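Local coordinates for protein RIF2 (Saccharomyces cerevisiae, PDB 4BJ1) that takes part in transcriptional silencing and telomere length regulation, and interacts with RIF1 and the C-terminus of RAP1, at residues N24-S29 and Q60-D65; I49-K54 and T211-F216; I81-D86 and Y148-Q153; S142-V147 and S181-F186. One frame throughout, in Å; residues are numbered along the deposited sequence.

Contact 1 of 4, residues N24-S29 and Q60-D65; sequences NYLSIS and QYAGID
Helix 58-74, which follows strand 48-53 in the AAA+ fold, meets the last part of helix 10-26 and the loop that follows at a glycine: the CA atoms of L26 and G63 lie 4.3 Å apart. L26 O lies 3.5 Å from G63 CA, with the geometry of a CA-H...O contact (134° at the hydrogen). Backbone thus meets backbone here, and side chains lie to its flanks. L26 reaches the next residue with a single branch, CD2 lying 3.7 Å from A62 CB. The methyl of A62 also meets the Y25 ring obliquely at CE2 (4.2 Å to A62 CB). With Y25 CG opposite its own backbone N (chi1 -176°), the ring extends past A62, and its OH is hydrogen-bonded to T278 OG1. Beyond the glycine, I28 turns CG2 against the helix backbone, 3.5 Å from G63 O. The I28 side chain also packs on L34 and S35 of helix 32-42. K12 of the second subunit packs on A62, and S15 of that subunit on L26, so the contact also borders the second subunit. Close packing of backbone on backbone at G63 joins helix 10-26 and its following loop to the helix that comes after strand 48-53 in the parallel sheet of an AAA+ fold.

Contact 2 of 4, residues I49-K54 and T211-F216; sequences IVFFDK and TKYTVF
F51 and Y213 form the apolar centre, an offset edge-to-face pair in which the F51 edge addresses the Y213 face, with ring centroids 5.2 Å apart and planes at 74°. Y213 CG stands between its backbone N and carbonyl carbon (chi1 71°), which turns the Y213 ring so that its face meets the edge of F51. On the same sheet face V215 CG2 lies 3.7 Å from F51 CB, while S202 of helix 199-208 packs on both aromatic side chains. The other face carries V50 and T214, whose CG2 methyls run side by side at 3.7 Å, and F52, whose CD1 meets F216 CB at 3.9 Å. Between the faces runs a parallel ladder: F51 gives its N-H to T214 O (3.1 Å) and takes F216 N on its O (2.7 Å), and T214 N bonds to I49 O. The polar edge is the bond from D53 N to F216 O (3.0 Å), at the partly exposed end of the strand. The chemistry implies a division of work: backbone bonds set the register of the outermost strand 213-217, and side chains, mostly apolar or aromatic, pack it against helix 32-42 on one face and helix 199-208 on the other.

Contact 3 of 4, residues I81-D86 and Y148-Q153; sequences IIEMND and YFKFEQ
I82 and M84 grip Y148 and K150 through three backbone bonds of the parallel AAA+ sheet, joining its outermost strand 78-83 to strand 145-153. I82 N gives to Y148 O (2.8 Å, a nearly straight 170°), I82 O accepts K150 N (2.8 Å), and M84 N closes the ladder on K150 O (2.8 Å). The I82 carbonyl O also has F149 CA 3.2 Å away, a CA-H...O contact. Further out, E83 and K150 lie side by side, E83 CG to K150 CD 4.1 Å, but their charged ends part: E83 OE1 accepts K243 N of the second subunit, whereas K150 NZ bonds to Y61 OH. On the same face the I81 methyl CD1 comes to the edge of the Y148 ring, near its plane. On the opposite face the contact is mainly apolar, with I82 CG2 3.8 Å from F149 CD1 and V133 of helix 128-137 packing on both residues. M84, bent at chi2 and chi3, runs alongside F149 as a Met-aromatic contact: its SD lies 5.3 Å from the ring centroid and 76° off the ring normal, at the edge.

Contact 4 of 4, residues S142-V147 and S181-F186; sequences SIDHIV and SNNIAF
D144 and N183 link the two loops that lead into strands 145-153 and 184-192. N183 ND2 gives a hydrogen bond of 2.8 Å to D144 OD1, nearly straight at 169°. The oxygen lies close to the amide plane of N183, yet the amide comes from above the carboxylate plane, 36° out of it. Both side chains have CG anti to the carbonyl carbon, and they cross at an angle that lets the two polar groups meet. I143 runs alongside the same asparagine, its CG2 3.5 Å from N183 ND2. A parallel ladder follows, H145 N to N183 O, A185 N to H145 O and V147 N to A185 O. The buried H145 ring has a weak hydrogen bond from ND1 to N78 OD1. V147 sends CG1 anti to its backbone N, leaving CG2 to meet A185 O (3.7 Å) and I184 CG2 (3.8 Å); on the other face I146 CG1 lies 4.1 Å from A185 CB. F186 CG stands between backbone N and carbonyl carbon (chi1 63°), taking the ring away from V147 toward L175 and L178 of helix 165-180, the connection of a beta-alpha-beta crossover. Chemically, a bond between charged and neutral side chains joins the starts of the two crossover strands, and the contact becomes mainly apolar from I146 and A185 on.

Contacts 2, 3 and 4 belong to one five-stranded parallel sheet, whereas contact 1 joins helix 58-74 to helix 10-26 and the loop after it, next to the sheet. Contacts 3 and 4 share strand 145-153 and touch through I82 with V147 and F149 with F186. Contact 2 lies at the other edge of the sheet, on strand 213-217, against strand 78-83 of contact 3, and meets contact 4 through I49 and F186. Contact 1 reaches contact 2 by I64 against F52, and contact 3 by a long, weak ion pair of D65 with K150. Contacts 1 and 3 are buried and border the second subunit; contacts 2 and 4 are partly buried, and no other subunit of the assembly touches them. Backbone ladders dominate the sheet contacts, while contact 1 is made of close packing at G63.

Contact 1 of 4, residues N24-S29 and Q60-D65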
loop_
_atom_site.group_PDB
_atom_site.type_symbol
_atom_site.label_atom_id
_atom_site.label_comp_id
_atom_site.label_asym_id
_atom_site.label_seq_id
_atom_site.Cartn_x
_atom_site.Cartn_y
_atom_site.Cartn_z
ATOM N N ASN A 24 4.120 -5.353 2.212
ATOM C CA ASN A 24 5.102 -6.352 2.620
ATOM C C ASN A 24 4.600 -7.752 2.371
ATOM O O ASN A 24 5.322 -8.515 1.757
ATOM C CB ASN A 24 5.519 -6.176 4.085
ATOM C CG ASN A 24 6.410 -4.991 4.330
ATOM O OD1 ASN A 24 6.858 -4.305 3.416
ATOM N ND2 ASN A 24 6.684 -4.714 5.577
ATOM N N TYR A 25 3.364 -8.073 2.793
ATOM C CA TYR A 25 2.723 -9.365 2.554
ATOM C C TYR A 25 2.664 -9.661 1.061
ATOM O O TYR A 25 3.114 -10.728 0.638
ATOM C CB TYR A 25 1.297 -9.339 3.112
ATOM C CG TYR A 25 0.518 -10.638 3.036
ATOM C CD1 TYR A 25 0.667 -11.616 4.015
ATOM C CD2 TYR A 25 -0.501 -10.810 2.094
ATOM C CE1 TYR A 25 -0.112 -12.774 4.009
ATOM C CE2 TYR A 25 -1.309 -11.950 2.098
ATOM C CZ TYR A 25 -1.099 -12.937 3.051
ATOM O OH TYR A 25 -1.865 -14.080 3.077
ATOM N N LEU A 26 2.164 -8.702 0.256
ATOM C CA LEU A 26 2.003 -8.886 -1.194
ATOM C C LEU A 26 3.304 -8.864 -2.010
ATOM O O LEU A 26 3.265 -9.071 -3.234
ATOM C CB LEU A 26 1.009 -7.868 -1.762
ATOM C CG LEU A 26 -0.354 -7.809 -1.114
ATOM C CD1 LEU A 26 -1.093 -6.570 -1.572
ATOM C CD2 LEU A 26 -1.148 -9.100 -1.338
ATOM N N SER A 27 4.442 -8.622 -1.344
ATOM C CA SER A 27 5.767 -8.562 -1.955
ATOM C C SER A 27 6.192 -9.915 -2.511
ATOM O O SER A 27 5.947 -10.956 -1.880
ATOM C CB SER A 27 6.790 -8.050 -0.948
ATOM O OG SER A 27 8.134 -8.246 -1.360
ATOM N N ILE A 28 6.830 -9.887 -3.696
ATOM C CA ILE A 28 7.391 -11.058 -4.399
ATOM C C ILE A 28 8.899 -10.831 -4.649
ATOM O O ILE A 28 9.452 -11.265 -5.656
ATOM C CB ILE A 28 6.571 -11.468 -5.673
ATOM C CG1 ILE A 28 6.294 -10.291 -6.610
ATOM C CG2 ILE A 28 5.253 -12.122 -5.285
ATOM C CD1 ILE A 28 7.015 -10.299 -7.841
ATOM N N SER A 29 9.551 -10.115 -3.721
ATOM C CA SER A 29 10.967 -9.766 -3.781
ATOM C C SER A 29 11.838 -10.965 -3.434
ATOM O O SER A 29 13.010 -10.992 -3.823
ATOM C CB SER A 29 11.272 -8.607 -2.844
ATOM O OG SER A 29 10.406 -7.506 -3.065
ATOM N N GLN A 60 1.325 -16.548 -1.212
ATOM C CA GLN A 60 2.015 -16.628 -2.493
ATOM C C GLN A 60 1.095 -16.233 -3.626
ATOM O O GLN A 60 1.489 -15.433 -4.462
ATOM C CB GLN A 60 2.545 -18.045 -2.743
ATOM C CG GLN A 60 3.513 -18.528 -1.689
ATOM C CD GLN A 60 3.998 -19.907 -1.989
ATOM O OE1 GLN A 60 3.247 -20.874 -1.938
ATOM N NE2 GLN A 60 5.275 -20.022 -2.287
ATOM N N TYR A 61 -0.116 -16.816 -3.668
ATOM C CA TYR A 61 -1.153 -16.548 -4.655
ATOM C C TYR A 61 -1.464 -15.049 -4.707
ATOM O O TYR A 61 -1.419 -14.463 -5.800
ATOM C CB TYR A 61 -2.410 -17.352 -4.302
ATOM C CG TYR A 61 -3.601 -17.096 -5.197
ATOM C CD1 TYR A 61 -3.452 -16.984 -6.585
ATOM C CD2 TYR A 61 -4.891 -17.031 -4.672
ATOM C CE1 TYR A 61 -4.541 -16.720 -7.410
ATOM C CE2 TYR A 61 -5.994 -16.831 -5.495
ATOM C CZ TYR A 61 -5.813 -16.661 -6.861
ATOM O OH TYR A 61 -6.894 -16.410 -7.664
ATOM N N ALA A 62 -1.732 -14.416 -3.524
ATOM C CA ALA A 62 -2.014 -12.982 -3.409
ATOM C C ALA A 62 -0.846 -12.151 -4.006
ATOM O O ALA A 62 -1.085 -11.201 -4.760
ATOM C CB ALA A 62 -2.274 -12.613 -1.961
ATOM N N GLY A 63 0.390 -12.584 -3.733
ATOM C CA GLY A 63 1.604 -11.948 -4.223
ATOM C C GLY A 63 1.752 -12.016 -5.726
ATOM O O GLY A 63 2.114 -11.021 -6.351
ATOM N N ILE A 64 1.494 -13.188 -6.310
ATOM C CA ILE A 64 1.604 -13.432 -7.750
ATOM C C ILE A 64 0.533 -12.621 -8.425
ATOM O O ILE A 64 0.800 -11.941 -9.423
ATOM C CB ILE A 64 1.474 -14.953 -8.123
ATOM C CG1 ILE A 64 2.621 -15.779 -7.521
ATOM C CG2 ILE A 64 1.447 -15.138 -9.636
ATOM C CD1 ILE A 64 2.233 -17.089 -7.116
ATOM N N ASP A 65 -0.693 -12.701 -7.866
ATOM C CA ASP A 65 -1.838 -12.007 -8.411
ATOM C C ASP A 65 -1.595 -10.502 -8.512
ATOM O O ASP A 65 -1.713 -9.984 -9.625
ATOM C CB ASP A 65 -3.125 -12.353 -7.671
ATOM C CG ASP A 65 -4.342 -12.089 -8.527
ATOM O OD1 ASP A 65 -4.358 -12.543 -9.717
ATOM O OD2 ASP A 65 -5.261 -11.425 -8.037
#

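Contact 2 of 4, residues I49-K54 and T211-F216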
loop_
_atom_site.group_PDB
_atom_site.type_symbol
_atom_site.label_atom_id
_atom_site.label_comp_id
_atom_site.label_asym_id
_atom_site.label_seq_id
_atom_site.Cartn_x
_atom_site.Cartn_y
_atom_site.Cartn_z
ATOM N N ILE A 49 0.648 -19.309 -22.403
ATOM C CA ILE A 49 0.018 -20.040 -21.338
ATOM C C ILE A 49 1.079 -20.185 -20.256
ATOM O O ILE A 49 2.179 -20.669 -20.541
ATOM C CB ILE A 49 -0.488 -21.390 -21.889
ATOM C CG1 ILE A 49 -1.533 -21.153 -22.997
ATOM C CG2 ILE A 49 -1.046 -22.264 -20.758
ATOM C CD1 ILE A 49 -1.533 -22.139 -24.048
ATOM N N VAL A 50 0.770 -19.700 -19.034
ATOM C CA VAL A 50 1.673 -19.752 -17.881
ATOM C C VAL A 50 1.071 -20.609 -16.777
ATOM O O VAL A 50 -0.073 -20.389 -16.387
ATOM C CB VAL A 50 2.054 -18.347 -17.337
ATOM C CG1 VAL A 50 2.980 -18.454 -16.128
ATOM C CG2 VAL A 50 2.690 -17.477 -18.412
ATOM N N PHE A 51 1.857 -21.558 -16.254
ATOM C CA PHE A 51 1.486 -22.395 -15.118
ATOM C C PHE A 51 2.293 -21.946 -13.910
ATOM O O PHE A 51 3.498 -21.709 -14.011
ATOM C CB PHE A 51 1.773 -23.877 -15.390
ATOM C CG PHE A 51 0.827 -24.569 -16.341
ATOM C CD1 PHE A 51 -0.328 -25.189 -15.871
ATOM C CD2 PHE A 51 1.117 -24.647 -17.700
ATOM C CE1 PHE A 51 -1.195 -25.840 -16.750
ATOM C CE2 PHE A 51 0.248 -25.301 -18.578
ATOM C CZ PHE A 51 -0.902 -25.891 -18.095
ATOM N N PHE A 52 1.622 -21.808 -12.768
ATOM C CA PHE A 52 2.258 -21.432 -11.506
ATOM C C PHE A 52 2.149 -22.649 -10.594
ATOM O O PHE A 52 1.085 -22.898 -10.014
ATOM C CB PHE A 52 1.610 -20.174 -10.915
ATOM C CG PHE A 52 1.800 -18.898 -11.708
ATOM C CD1 PHE A 52 3.044 -18.274 -11.770
ATOM C CD2 PHE A 52 0.715 -18.265 -12.309
ATOM C CE1 PHE A 52 3.206 -17.070 -12.461
ATOM C CE2 PHE A 52 0.876 -17.061 -12.995
ATOM C CZ PHE A 52 2.120 -16.475 -13.072
ATOM N N ASP A 53 3.207 -23.483 -10.586
ATOM C CA ASP A 53 3.236 -24.710 -9.784
ATOM C C ASP A 53 3.821 -24.428 -8.415
ATOM O O ASP A 53 4.572 -23.466 -8.244
ATOM C CB ASP A 53 4.010 -25.860 -10.479
ATOM C CG ASP A 53 3.327 -26.458 -11.696
ATOM O OD1 ASP A 53 3.268 -25.773 -12.740
ATOM O OD2 ASP A 53 2.911 -27.638 -11.628
ATOM N N LYS A 54 3.491 -25.301 -7.449
ATOM C CA LYS A 54 3.929 -25.244 -6.068
ATOM C C LYS A 54 3.446 -23.939 -5.390
ATOM O O LYS A 54 4.127 -23.403 -4.496
ATOM C CB LYS A 54 5.452 -25.508 -5.939
ATOM N N THR A 211 0.502 -22.374 -29.396
ATOM C CA THR A 211 1.193 -21.563 -28.404
ATOM C C THR A 211 1.831 -22.505 -27.396
ATOM O O THR A 211 1.136 -23.337 -26.807
ATOM C CB THR A 211 0.230 -20.534 -27.808
ATOM O OG1 THR A 211 0.119 -19.444 -28.724
ATOM C CG2 THR A 211 0.656 -20.038 -26.439
ATOM N N LYS A 212 3.164 -22.406 -27.242
ATOM C CA LYS A 212 3.922 -23.230 -26.299
ATOM C C LYS A 212 3.744 -22.654 -24.909
ATOM O O LYS A 212 3.793 -21.434 -24.745
ATOM C CB LYS A 212 5.418 -23.299 -26.668
ATOM C CG LYS A 212 5.809 -24.510 -27.521
ATOM C CD LYS A 212 5.813 -24.229 -29.035
ATOM C CE LYS A 212 7.131 -23.693 -29.558
ATOM N NZ LYS A 212 7.325 -22.250 -29.243
ATOM N N TYR A 213 3.509 -23.526 -23.918
ATOM C CA TYR A 213 3.296 -23.109 -22.540
ATOM C C TYR A 213 4.580 -23.052 -21.733
ATOM O O TYR A 213 5.479 -23.871 -21.929
ATOM C CB TYR A 213 2.222 -23.972 -21.841
ATOM C CG TYR A 213 2.628 -25.397 -21.525
ATOM C CD1 TYR A 213 2.390 -26.427 -22.431
ATOM C CD2 TYR A 213 3.198 -25.724 -20.299
ATOM C CE1 TYR A 213 2.744 -27.746 -22.136
ATOM C CE2 TYR A 213 3.554 -27.037 -19.991
ATOM C CZ TYR A 213 3.326 -28.046 -20.912
ATOM O OH TYR A 213 3.679 -29.338 -20.602
ATOM N N THR A 214 4.648 -22.088 -20.821
ATOM C CA THR A 214 5.765 -21.909 -19.896
ATOM C C THR A 214 5.283 -22.281 -18.471
ATOM O O THR A 214 4.073 -22.325 -18.219
ATOM C CB THR A 214 6.441 -20.513 -20.059
ATOM O OG1 THR A 214 7.438 -20.322 -19.056
ATOM C CG2 THR A 214 5.463 -19.355 -20.020
ATOM N N VAL A 215 6.235 -22.629 -17.577
ATOM C CA VAL A 215 5.973 -23.024 -16.185
ATOM C C VAL A 215 6.853 -22.217 -15.208
ATOM O O VAL A 215 8.048 -22.014 -15.450
ATOM C CB VAL A 215 6.075 -24.571 -15.966
ATOM C CG1 VAL A 215 6.069 -24.950 -14.485
ATOM C CG2 VAL A 215 4.967 -25.319 -16.703
ATOM N N PHE A 216 6.233 -21.739 -14.116
ATOM C CA PHE A 216 6.923 -21.040 -13.046
ATOM C C PHE A 216 6.805 -21.802 -11.730
ATOM O O PHE A 216 5.712 -21.927 -11.167
ATOM C CB PHE A 216 6.518 -19.569 -12.910
ATOM C CG PHE A 216 7.558 -18.819 -12.113
ATOM C CD1 PHE A 216 8.701 -18.322 -12.726
ATOM C CD2 PHE A 216 7.425 -18.666 -10.734
ATOM C CE1 PHE A 216 9.686 -17.672 -11.979
ATOM C CE2 PHE A 216 8.408 -18.006 -9.988
ATOM C CZ PHE A 216 9.533 -17.524 -10.613
#

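Contact 3 of 4, residues I81-D86 and Y148-Q153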
loop_
_atom_site.group_PDB
_atom_site.type_symbol
_atom_site.label_atom_id
_atom_site.label_comp_id
_atom_site.label_asym_id
_atom_site.label_seq_id
_atom_site.Cartn_x
_atom_site.Cartn_y
_atom_site.Cartn_z
ATOM N N ILE A 81 -10.303 -9.169 -18.784
ATOM C CA ILE A 81 -10.116 -10.256 -17.843
ATOM C C ILE A 81 -11.278 -11.215 -17.930
ATOM O O ILE A 81 -12.439 -10.792 -17.878
ATOM C CB ILE A 81 -9.958 -9.737 -16.386
ATOM C CG1 ILE A 81 -9.060 -8.429 -16.290
ATOM C CG2 ILE A 81 -9.486 -10.858 -15.435
ATOM C CD1 ILE A 81 -7.535 -8.447 -16.765
ATOM N N ILE A 82 -10.962 -12.514 -18.035
ATOM C CA ILE A 82 -11.950 -13.579 -18.032
ATOM C C ILE A 82 -11.519 -14.598 -16.996
ATOM O O ILE A 82 -10.386 -15.074 -17.034
ATOM C CB ILE A 82 -12.275 -14.146 -19.438
ATOM C CG1 ILE A 82 -13.191 -13.163 -20.203
ATOM C CG2 ILE A 82 -12.967 -15.503 -19.337
ATOM C CD1 ILE A 82 -12.845 -12.925 -21.576
ATOM N N GLU A 83 -12.394 -14.844 -16.006
ATOM C CA GLU A 83 -12.140 -15.796 -14.936
ATOM C C GLU A 83 -12.781 -17.115 -15.353
ATOM O O GLU A 83 -14.011 -17.221 -15.453
ATOM C CB GLU A 83 -12.700 -15.267 -13.624
ATOM C CG GLU A 83 -12.018 -13.998 -13.149
ATOM C CD GLU A 83 -12.748 -13.352 -11.991
ATOM O OE1 GLU A 83 -13.764 -12.663 -12.238
ATOM O OE2 GLU A 83 -12.332 -13.578 -10.831
ATOM N N MET A 84 -11.935 -18.100 -15.675
ATOM C CA MET A 84 -12.342 -19.399 -16.214
ATOM C C MET A 84 -12.780 -20.437 -15.176
ATOM O O MET A 84 -13.281 -21.503 -15.552
ATOM C CB MET A 84 -11.218 -19.962 -17.103
ATOM C CG MET A 84 -11.037 -19.191 -18.397
ATOM S SD MET A 84 -12.589 -18.967 -19.288
ATOM C CE MET A 84 -12.922 -20.654 -19.768
ATOM N N ASN A 85 -12.594 -20.122 -13.882
ATOM C CA ASN A 85 -12.931 -20.990 -12.751
ATOM C C ASN A 85 -14.374 -21.427 -12.737
ATOM O O ASN A 85 -14.647 -22.633 -12.737
ATOM C CB ASN A 85 -12.561 -20.321 -11.457
ATOM C CG ASN A 85 -11.093 -20.364 -11.260
ATOM O OD1 ASN A 85 -10.553 -21.406 -10.888
ATOM N ND2 ASN A 85 -10.412 -19.266 -11.607
ATOM N N ASP A 86 -15.294 -20.446 -12.781
ATOM C CA ASP A 86 -16.731 -20.694 -12.783
ATOM C C ASP A 86 -17.185 -21.517 -14.000
ATOM O O ASP A 86 -18.087 -22.336 -13.868
ATOM C CB ASP A 86 -17.509 -19.370 -12.680
ATOM C CG ASP A 86 -18.871 -19.517 -12.022
ATOM O OD1 ASP A 86 -18.917 -19.889 -10.818
ATOM O OD2 ASP A 86 -19.892 -19.246 -12.701
ATOM N N TYR A 148 -6.973 -11.795 -20.775
ATOM C CA TYR A 148 -6.272 -12.516 -19.732
ATOM C C TYR A 148 -7.271 -13.434 -19.113
ATOM O O TYR A 148 -8.216 -12.974 -18.473
ATOM C CB TYR A 148 -5.582 -11.571 -18.715
ATOM C CG TYR A 148 -5.497 -12.087 -17.289
ATOM C CD1 TYR A 148 -4.877 -13.305 -16.994
ATOM C CD2 TYR A 148 -6.016 -11.349 -16.230
ATOM C CE1 TYR A 148 -4.818 -13.790 -15.683
ATOM C CE2 TYR A 148 -5.935 -11.810 -14.914
ATOM C CZ TYR A 148 -5.336 -13.030 -14.642
ATOM O OH TYR A 148 -5.254 -13.458 -13.335
ATOM N N PHE A 149 -7.095 -14.739 -19.377
ATOM C CA PHE A 149 -7.919 -15.830 -18.862
ATOM C C PHE A 149 -7.240 -16.325 -17.607
ATOM O O PHE A 149 -6.048 -16.625 -17.632
ATOM C CB PHE A 149 -8.034 -16.967 -19.876
ATOM C CG PHE A 149 -8.664 -16.612 -21.203
ATOM C CD1 PHE A 149 -10.038 -16.726 -21.392
ATOM C CD2 PHE A 149 -7.873 -16.229 -22.288
ATOM C CE1 PHE A 149 -10.614 -16.431 -22.632
ATOM C CE2 PHE A 149 -8.455 -15.910 -23.518
ATOM C CZ PHE A 149 -9.817 -16.033 -23.687
ATOM N N LYS A 150 -7.979 -16.384 -16.506
ATOM C CA LYS A 150 -7.429 -16.789 -15.220
ATOM C C LYS A 150 -8.107 -18.052 -14.740
ATOM O O LYS A 150 -9.340 -18.109 -14.705
ATOM C CB LYS A 150 -7.590 -15.630 -14.210
ATOM C CG LYS A 150 -7.350 -15.973 -12.745
ATOM C CD LYS A 150 -8.294 -15.167 -11.867
ATOM C CE LYS A 150 -8.019 -15.359 -10.399
ATOM N NZ LYS A 150 -6.845 -14.570 -9.930
ATOM N N PHE A 151 -7.307 -19.062 -14.368
ATOM C CA PHE A 151 -7.819 -20.329 -13.852
ATOM C C PHE A 151 -7.048 -20.697 -12.598
ATOM O O PHE A 151 -5.823 -20.678 -12.606
ATOM C CB PHE A 151 -7.763 -21.445 -14.914
ATOM C CG PHE A 151 -8.376 -22.738 -14.434
ATOM C CD1 PHE A 151 -9.754 -22.858 -14.272
ATOM C CD2 PHE A 151 -7.576 -23.823 -14.100
ATOM C CE1 PHE A 151 -10.319 -24.046 -13.799
ATOM C CE2 PHE A 151 -8.142 -25.009 -13.619
ATOM C CZ PHE A 151 -9.508 -25.107 -13.464
ATOM N N GLU A 152 -7.762 -21.002 -11.517
ATOM C CA GLU A 152 -7.168 -21.306 -10.225
ATOM C C GLU A 152 -7.622 -22.694 -9.705
ATOM O O GLU A 152 -8.808 -22.914 -9.437
ATOM C CB GLU A 152 -7.462 -20.144 -9.249
ATOM C CG GLU A 152 -7.219 -20.423 -7.769
ATOM C CD GLU A 152 -8.438 -20.945 -7.026
ATOM O OE1 GLU A 152 -9.465 -20.226 -6.993
ATOM O OE2 GLU A 152 -8.384 -22.092 -6.522
ATOM N N GLN A 153 -6.658 -23.621 -9.570
ATOM C CA GLN A 153 -6.881 -24.989 -9.107
ATOM C C GLN A 153 -5.975 -25.230 -7.878
ATOM O O GLN A 153 -5.056 -26.061 -7.934
ATOM C CB GLN A 153 -6.570 -25.973 -10.270
#

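Contact 4 of 4, residues S142-V147 and S181-F186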
loop_
_atom_site.group_PDB
_atom_site.type_symbol
_atom_site.label_atom_id
_atom_site.label_comp_id
_atom_site.label_asym_id
_atom_site.label_seq_id
_atom_site.Cartn_x
_atom_site.Cartn_y
_atom_site.Cartn_z
ATOM N N SER A 142 -9.104 0.324 -28.390
ATOM C CA SER A 142 -7.868 0.240 -29.182
ATOM C C SER A 142 -8.001 -0.854 -30.215
ATOM O O SER A 142 -8.918 -1.657 -30.110
ATOM C CB SER A 142 -6.644 0.017 -28.286
ATOM O OG SER A 142 -6.708 -1.170 -27.516
ATOM N N ILE A 143 -7.130 -0.863 -31.238
ATOM C CA ILE A 143 -7.144 -1.855 -32.317
ATOM C C ILE A 143 -6.701 -3.204 -31.765
ATOM O O ILE A 143 -7.310 -4.234 -32.087
ATOM C CB ILE A 143 -6.299 -1.395 -33.538
ATOM C CG1 ILE A 143 -7.054 -0.366 -34.379
ATOM C CG2 ILE A 143 -5.850 -2.578 -34.403
ATOM C CD1 ILE A 143 -6.174 0.429 -35.242
ATOM N N ASP A 144 -5.655 -3.181 -30.922
ATOM C CA ASP A 144 -5.102 -4.372 -30.288
ATOM C C ASP A 144 -5.746 -4.612 -28.914
ATOM O O ASP A 144 -6.018 -3.658 -28.190
ATOM C CB ASP A 144 -3.578 -4.238 -30.151
ATOM C CG ASP A 144 -2.837 -4.068 -31.463
ATOM O OD1 ASP A 144 -2.933 -4.976 -32.323
ATOM O OD2 ASP A 144 -2.126 -3.047 -31.615
ATOM N N HIS A 145 -5.979 -5.873 -28.555
ATOM C CA HIS A 145 -6.575 -6.254 -27.275
ATOM C C HIS A 145 -5.814 -7.417 -26.700
ATOM O O HIS A 145 -5.197 -8.167 -27.449
ATOM C CB HIS A 145 -8.044 -6.682 -27.445
ATOM C CG HIS A 145 -8.881 -5.693 -28.183
ATOM N ND1 HIS A 145 -9.565 -4.694 -27.517
ATOM C CD2 HIS A 145 -9.078 -5.555 -29.518
ATOM C CE1 HIS A 145 -10.182 -3.999 -28.462
ATOM N NE2 HIS A 145 -9.915 -4.479 -29.688
ATOM N N ILE A 146 -5.861 -7.576 -25.371
ATOM C CA ILE A 146 -5.246 -8.678 -24.640
ATOM C C ILE A 146 -6.316 -9.229 -23.725
ATOM O O ILE A 146 -6.894 -8.494 -22.916
ATOM C CB ILE A 146 -3.957 -8.286 -23.872
ATOM C CG1 ILE A 146 -2.771 -8.076 -24.836
ATOM C CG2 ILE A 146 -3.608 -9.347 -22.819
ATOM C CD1 ILE A 146 -1.501 -7.402 -24.197
ATOM N N VAL A 147 -6.593 -10.518 -23.880
ATOM C CA VAL A 147 -7.551 -11.236 -23.072
ATOM C C VAL A 147 -6.732 -12.010 -22.071
ATOM O O VAL A 147 -5.865 -12.784 -22.477
ATOM C CB VAL A 147 -8.377 -12.203 -23.916
ATOM C CG1 VAL A 147 -9.721 -12.441 -23.273
ATOM C CG2 VAL A 147 -8.547 -11.687 -25.323
ATOM N N SER A 181 -6.270 -14.755 -34.940
ATOM C CA SER A 181 -6.490 -13.317 -34.984
ATOM C C SER A 181 -5.251 -12.539 -34.637
ATOM O O SER A 181 -4.700 -12.667 -33.538
ATOM C CB SER A 181 -7.618 -12.884 -34.038
ATOM O OG SER A 181 -8.637 -13.850 -33.831
ATOM N N ASN A 182 -4.842 -11.682 -35.549
ATOM C CA ASN A 182 -3.792 -10.724 -35.255
ATOM C C ASN A 182 -4.621 -9.608 -34.599
ATOM O O ASN A 182 -5.850 -9.565 -34.807
ATOM C CB ASN A 182 -3.074 -10.244 -36.527
ATOM C CG ASN A 182 -3.973 -10.062 -37.710
ATOM O OD1 ASN A 182 -4.539 -11.024 -38.261
ATOM N ND2 ASN A 182 -4.109 -8.823 -38.134
ATOM N N ASN A 183 -4.000 -8.779 -33.750
ATOM C CA ASN A 183 -4.680 -7.703 -33.016
ATOM C C ASN A 183 -5.322 -8.183 -31.730
ATOM O O ASN A 183 -5.722 -7.358 -30.928
ATOM C CB ASN A 183 -5.666 -6.900 -33.879
ATOM C CG ASN A 183 -5.024 -6.308 -35.119
ATOM O OD1 ASN A 183 -5.400 -6.637 -36.269
ATOM N ND2 ASN A 183 -4.007 -5.458 -34.913
ATOM N N ILE A 184 -5.391 -9.501 -31.504
ATOM C CA ILE A 184 -5.891 -10.112 -30.252
ATOM C C ILE A 184 -4.854 -11.138 -29.767
ATOM O O ILE A 184 -4.474 -12.047 -30.533
ATOM C CB ILE A 184 -7.316 -10.741 -30.333
ATOM C CG1 ILE A 184 -8.366 -9.747 -30.797
ATOM C CG2 ILE A 184 -7.715 -11.305 -28.982
ATOM C CD1 ILE A 184 -9.422 -10.396 -31.570
ATOM N N ALA A 185 -4.408 -10.981 -28.501
ATOM C CA ALA A 185 -3.443 -11.855 -27.826
ATOM C C ALA A 185 -4.063 -12.401 -26.562
ATOM O O ALA A 185 -4.886 -11.729 -25.956
ATOM C CB ALA A 185 -2.170 -11.092 -27.485
ATOM N N PHE A 186 -3.684 -13.614 -26.159
ATOM C CA PHE A 186 -4.228 -14.204 -24.951
ATOM C C PHE A 186 -3.143 -14.592 -24.000
ATOM O O PHE A 186 -2.069 -15.019 -24.415
ATOM C CB PHE A 186 -5.149 -15.395 -25.250
ATOM C CG PHE A 186 -4.536 -16.607 -25.918
ATOM C CD1 PHE A 186 -3.828 -17.548 -25.176
ATOM C CD2 PHE A 186 -4.764 -16.866 -27.266
ATOM C CE1 PHE A 186 -3.295 -18.691 -25.791
ATOM C CE2 PHE A 186 -4.232 -18.007 -27.882
ATOM C CZ PHE A 186 -3.509 -18.918 -27.141
#